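Long-range contact in flavoredoxin (Methanosarcina acetivorans, PDB 3BNK), which binds flavin mononucleotide as a dimeric flavoprotein and probably serves in electron transport: residues Tyr14-Thr19 / Leu160-Pro165. Sequence-based numbering, arbitrary orientation.
Sequences YPMPVT and LLLTMP. With FMN (flavin mononucleotide), chain D.
Met16 and Leu162 face each other as a hydrogen-bonded antiparallel pair, an example of how a very short beta ladder can be prolonged by water. Met16 N gives a nearly straight bond to Leu162 O (2.7 Å, 164°), lying in the carbonyl plane; the return bond from Leu162 N to Met16 O is more bent and tilted from that plane. On the Val18 side, two waters bridge the backbones and carry the ladder on: one accepts from Val18 N and donates to Leu160 O, the other joins Val18 O to Leu160 N. Separately, a third water links the side-chain hydroxyl Tyr14 OH with the backbone Met164 O.

On the flavin side, Met16 and Leu162 lie side by side, while the bend at chi3 (-86°) swings Met16 CE to Leu162 CD2 (3.8 Å) and Met164 CB. Leu162 CD2 in turn reaches the flavin methyl C7M at 3.5 Å, so Leu162 lines the flavin pocket. Val18 CG2 rests on Leu162 CB, and Val18 CB meets Leu160 CB (3.7 Å).

Strand 160-163 pairs antiparallel with both 16-25 and 168-178; Met16 also touches Trp36 of strand 28-41, Leu160 packs on helix 77-83, and Pro15 meets Leu161 of the second subunit.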
ATOM      1  N   TYR B  14       7.436   0.859  -3.471  1.00 13.88           N
ATOM      2  CA  TYR B  14       8.632   0.357  -2.769  1.00 14.47           C
ATOM      3  C   TYR B  14       8.548   0.503  -1.246  1.00 14.05           C
ATOM      4  O   TYR B  14       8.737   1.603  -0.725  1.00 13.96           O
ATOM      5  CB  TYR B  14       9.909   1.035  -3.315  1.00 14.61           C
ATOM      6  CG  TYR B  14      10.269   0.523  -4.690  1.00 15.50           C
ATOM      7  CD1 TYR B  14       9.620   1.002  -5.823  1.00 14.29           C
ATOM      8  CD2 TYR B  14      11.221  -0.494  -4.851  1.00 16.77           C
ATOM      9  CE1 TYR B  14       9.919   0.498  -7.100  1.00 14.20           C
ATOM     10  CE2 TYR B  14      11.531  -0.995  -6.116  1.00 16.94           C
ATOM     11  CZ  TYR B  14      10.873  -0.498  -7.234  1.00 16.60           C
ATOM     12  OH  TYR B  14      11.169  -1.012  -8.478  1.00 17.50           O
ATOM     13  N   PRO B  15       8.248  -0.603  -0.526  1.00 14.34           N
ATOM     14  CA  PRO B  15       7.867  -1.910  -1.050  1.00 14.18           C
ATOM     15  C   PRO B  15       6.352  -2.019  -1.080  1.00 14.31           C
ATOM     16  O   PRO B  15       5.655  -1.079  -0.688  1.00 14.30           O
ATOM     17  CB  PRO B  15       8.374  -2.861   0.039  1.00 14.52           C
ATOM     18  CG  PRO B  15       8.091  -2.078   1.317  1.00 12.88           C
ATOM     19  CD  PRO B  15       8.306  -0.621   0.955  1.00 13.63           C
ATOM     20  N   MET B  16       5.874  -3.178  -1.523  1.00 14.69           N
ATOM     21  CA  MET B  16       4.505  -3.604  -1.338  1.00 15.23           C
ATOM     22  C   MET B  16       4.384  -4.462  -0.083  1.00 14.98           C
ATOM     23  O   MET B  16       5.356  -5.091   0.340  1.00 15.03           O
ATOM     24  CB  MET B  16       4.021  -4.412  -2.543  1.00 14.74           C
ATOM     25  CG  MET B  16       3.803  -3.592  -3.805  1.00 15.24           C
ATOM     26  SD  MET B  16       3.565  -4.642  -5.247  1.00 16.51           S
ATOM     27  CE  MET B  16       5.283  -4.904  -5.726  1.00 15.13           C
ATOM     28  N   PRO B  17       3.174  -4.514   0.500  1.00 15.06           N
ATOM     29  CA  PRO B  17       2.900  -5.478   1.557  1.00 14.72           C
ATOM     30  C   PRO B  17       2.686  -6.870   0.941  1.00 14.54           C
ATOM     31  O   PRO B  17       2.573  -7.001  -0.280  1.00 14.27           O
ATOM     32  CB  PRO B  17       1.588  -4.956   2.149  1.00 15.17           C
ATOM     33  CG  PRO B  17       0.898  -4.326   0.965  1.00 14.89           C
ATOM     34  CD  PRO B  17       1.986  -3.697   0.169  1.00 14.24           C
ATOM     35  N   VAL B  18       2.644  -7.903   1.765  1.00 15.02           N
ATOM     36  CA  VAL B  18       2.369  -9.257   1.272  1.00 15.61           C
ATOM     37  C   VAL B  18       1.180  -9.817   2.022  1.00 16.24           C
ATOM     38  O   VAL B  18       1.225 -10.039   3.245  1.00 16.32           O
ATOM     39  CB  VAL B  18       3.593 -10.211   1.385  1.00 15.58           C
ATOM     40  CG1 VAL B  18       3.215 -11.633   1.003  1.00 15.23           C
ATOM     41  CG2 VAL B  18       4.726  -9.716   0.519  1.00 16.11           C
ATOM     42  N   THR B  19       0.109 -10.034   1.269  1.00 16.17           N
ATOM     43  CA  THR B  19      -1.135 -10.446   1.846  1.00 16.88           C
ATOM     44  C   THR B  19      -1.710 -11.609   1.049  1.00 16.44           C
ATOM     45  O   THR B  19      -1.319 -11.853  -0.088  1.00 16.68           O
ATOM     46  CB  THR B  19      -2.154  -9.249   1.973  1.00 16.61           C
ATOM     47  OG1 THR B  19      -3.156  -9.596   2.912  1.00 21.60           O
ATOM     48  CG2 THR B  19      -2.866  -8.982   0.710  1.00 15.22           C
ATOM     49  N   LEU B 160       5.721 -10.293   5.582  1.00 17.81           N
ATOM     50  CA  LEU B 160       6.570 -10.161   4.396  1.00 17.81           C
ATOM     51  C   LEU B 160       6.306  -8.861   3.632  1.00 17.37           C
ATOM     52  O   LEU B 160       5.253  -8.247   3.777  1.00 17.61           O
ATOM     53  CB  LEU B 160       6.374 -11.369   3.478  1.00 17.79           C
ATOM     54  CG  LEU B 160       6.886 -12.683   4.056  1.00 18.37           C
ATOM     55  CD1 LEU B 160       6.230 -13.865   3.336  1.00 16.01           C
ATOM     56  CD2 LEU B 160       8.430 -12.716   3.993  1.00 17.33           C
ATOM     57  N   LEU B 161       7.308  -8.454   2.857  1.00 17.63           N
ATOM     58  CA  LEU B 161       7.294  -7.289   1.969  1.00 17.45           C
ATOM     59  C   LEU B 161       7.681  -7.764   0.580  1.00 17.67           C
ATOM     60  O   LEU B 161       8.341  -8.800   0.421  1.00 17.03           O
ATOM     61  CB  LEU B 161       8.303  -6.217   2.413  1.00 17.26           C
ATOM     62  CG  LEU B 161       8.283  -5.776   3.874  1.00 17.95           C
ATOM     63  CD1 LEU B 161       9.490  -4.916   4.192  1.00 19.06           C
ATOM     64  CD2 LEU B 161       6.988  -5.033   4.215  1.00 18.27           C
ATOM     65  N   LEU B 162       7.285  -6.988  -0.423  1.00 17.80           N
ATOM     66  CA  LEU B 162       7.465  -7.395  -1.795  1.00 17.71           C
ATOM     67  C   LEU B 162       7.944  -6.243  -2.624  1.00 18.06           C
ATOM     68  O   LEU B 162       7.513  -5.103  -2.460  1.00 18.05           O
ATOM     69  CB  LEU B 162       6.173  -7.970  -2.393  1.00 17.40           C
ATOM     70  CG  LEU B 162       6.179  -8.286  -3.903  1.00 18.25           C
ATOM     71  CD1 LEU B 162       7.039  -9.514  -4.200  1.00 17.59           C
ATOM     72  CD2 LEU B 162       4.774  -8.469  -4.448  1.00 16.79           C
ATOM     73  N   THR B 163       8.827  -6.576  -3.546  1.00 18.50           N
ATOM     74  CA  THR B 163       9.315  -5.630  -4.502  1.00 19.11           C
ATOM     75  C   THR B 163       9.238  -6.286  -5.905  1.00 19.20           C
ATOM     76  O   THR B 163       9.618  -7.441  -6.080  1.00 18.55           O
ATOM     77  CB  THR B 163      10.707  -5.125  -4.006  1.00 19.67           C
ATOM     78  OG1 THR B 163      10.997  -3.836  -4.532  1.00 22.48           O
ATOM     79  CG2 THR B 163      11.796  -6.084  -4.293  1.00 17.59           C
ATOM     80  N   MET B 164       8.645  -5.576  -6.867  1.00 19.84           N
ATOM     81  CA  MET B 164       8.583  -6.029  -8.264  1.00 20.65           C
ATOM     82  C   MET B 164       9.134  -4.919  -9.180  1.00 21.36           C
ATOM     83  O   MET B 164       9.179  -3.766  -8.765  1.00 21.77           O
ATOM     84  CB  MET B 164       7.145  -6.406  -8.647  1.00 20.36           C
ATOM     85  CG  MET B 164       6.626  -7.675  -7.968  1.00 19.71           C
ATOM     86  SD  MET B 164       4.980  -8.162  -8.524  1.00 21.23           S
ATOM     87  CE  MET B 164       4.894  -9.882  -8.023  1.00 18.70           C
ATOM     88  N   PRO B 165       9.548  -5.250 -10.430  1.00 21.71           N
ATOM     89  CA  PRO B 165       9.601  -6.542 -11.122  1.00 21.82           C
ATOM     90  C   PRO B 165      10.846  -7.365 -10.798  1.00 21.94           C
ATOM     91  O   PRO B 165      10.998  -8.462 -11.315  1.00 22.39           O
ATOM     92  CB  PRO B 165       9.613  -6.142 -12.601  1.00 21.94           C
ATOM     93  CG  PRO B 165      10.362  -4.886 -12.616  1.00 21.77           C
ATOM     94  CD  PRO B 165      10.009  -4.164 -11.315  1.00 21.90           C
TER
HETATM   95  N1  FMN D1001      -2.180 -10.209  -8.748  1.00 15.94           N
HETATM   96  C2  FMN D1001      -3.040  -9.129  -8.710  1.00 15.86           C
HETATM   97  O2  FMN D1001      -3.944  -9.063  -9.535  1.00 16.25           O
HETATM   98  N3  FMN D1001      -2.889  -8.144  -7.749  1.00 16.53           N
HETATM   99  C4  FMN D1001      -1.860  -8.253  -6.828  1.00 16.08           C
HETATM  100  O4  FMN D1001      -1.723  -7.372  -5.986  1.00 15.19           O
HETATM  101  C4A FMN D1001      -0.985  -9.346  -6.868  1.00 16.54           C
HETATM  102  N5  FMN D1001       0.056  -9.458  -5.956  1.00 16.54           N
HETATM  103  C5A FMN D1001       0.909 -10.545  -5.984  1.00 16.44           C
HETATM  104  C6  FMN D1001       1.928 -10.634  -5.027  1.00 16.58           C
HETATM  105  C7  FMN D1001       2.809 -11.725  -5.044  1.00 16.34           C
HETATM  106  C7M FMN D1001       3.821 -11.843  -3.944  1.00 16.28           C
HETATM  107  C8  FMN D1001       2.661 -12.727  -6.015  1.00 16.81           C
HETATM  108  C8M FMN D1001       3.428 -14.028  -5.915  1.00 16.52           C
HETATM  109  C9  FMN D1001       1.626 -12.635  -6.955  1.00 15.77           C
HETATM  110  C9A FMN D1001       0.741 -11.555  -6.946  1.00 16.35           C
HETATM  111  N10 FMN D1001      -0.300 -11.451  -7.877  1.00 16.15           N
HETATM  112  C10 FMN D1001      -1.151 -10.342  -7.839  1.00 16.46           C
HETATM  113  C1' FMN D1001      -0.570 -12.563  -8.854  1.00 17.40           C
HETATM  114  C2' FMN D1001      -1.741 -13.448  -8.446  1.00 17.90           C
HETATM  115  O2' FMN D1001      -1.684 -13.731  -7.061  1.00 17.27           O
HETATM  116  C3' FMN D1001      -1.700 -14.787  -9.185  1.00 18.89           C
HETATM  117  O3' FMN D1001      -1.811 -14.639 -10.589  1.00 19.33           O
HETATM  118  C4' FMN D1001      -2.743 -15.759  -8.637  1.00 17.91           C
HETATM  119  O4' FMN D1001      -2.476 -17.038  -9.148  1.00 16.24           O
HETATM  120  C5' FMN D1001      -4.189 -15.394  -8.947  1.00 17.15           C
HETATM  121  O5' FMN D1001      -4.949 -16.398  -8.299  1.00 19.08           O
HETATM  122  P   FMN D1001      -6.451 -16.785  -8.752  1.00 19.49           P
HETATM  123  O1P FMN D1001      -6.472 -17.003 -10.236  1.00 19.66           O
HETATM  124  O2P FMN D1001      -7.337 -15.621  -8.420  1.00 17.70           O
HETATM  125  O3P FMN D1001      -6.958 -17.998  -8.022  1.00 18.73           O
HETATM  126  O   HOH W   1       9.006  -0.953  -9.965  1.00 13.25           O
HETATM  127  O   HOH W   2       2.878  -7.118   4.598  1.00 12.18           O
HETATM  128  O   HOH W   3       3.035 -10.776   5.160  1.00 21.87           O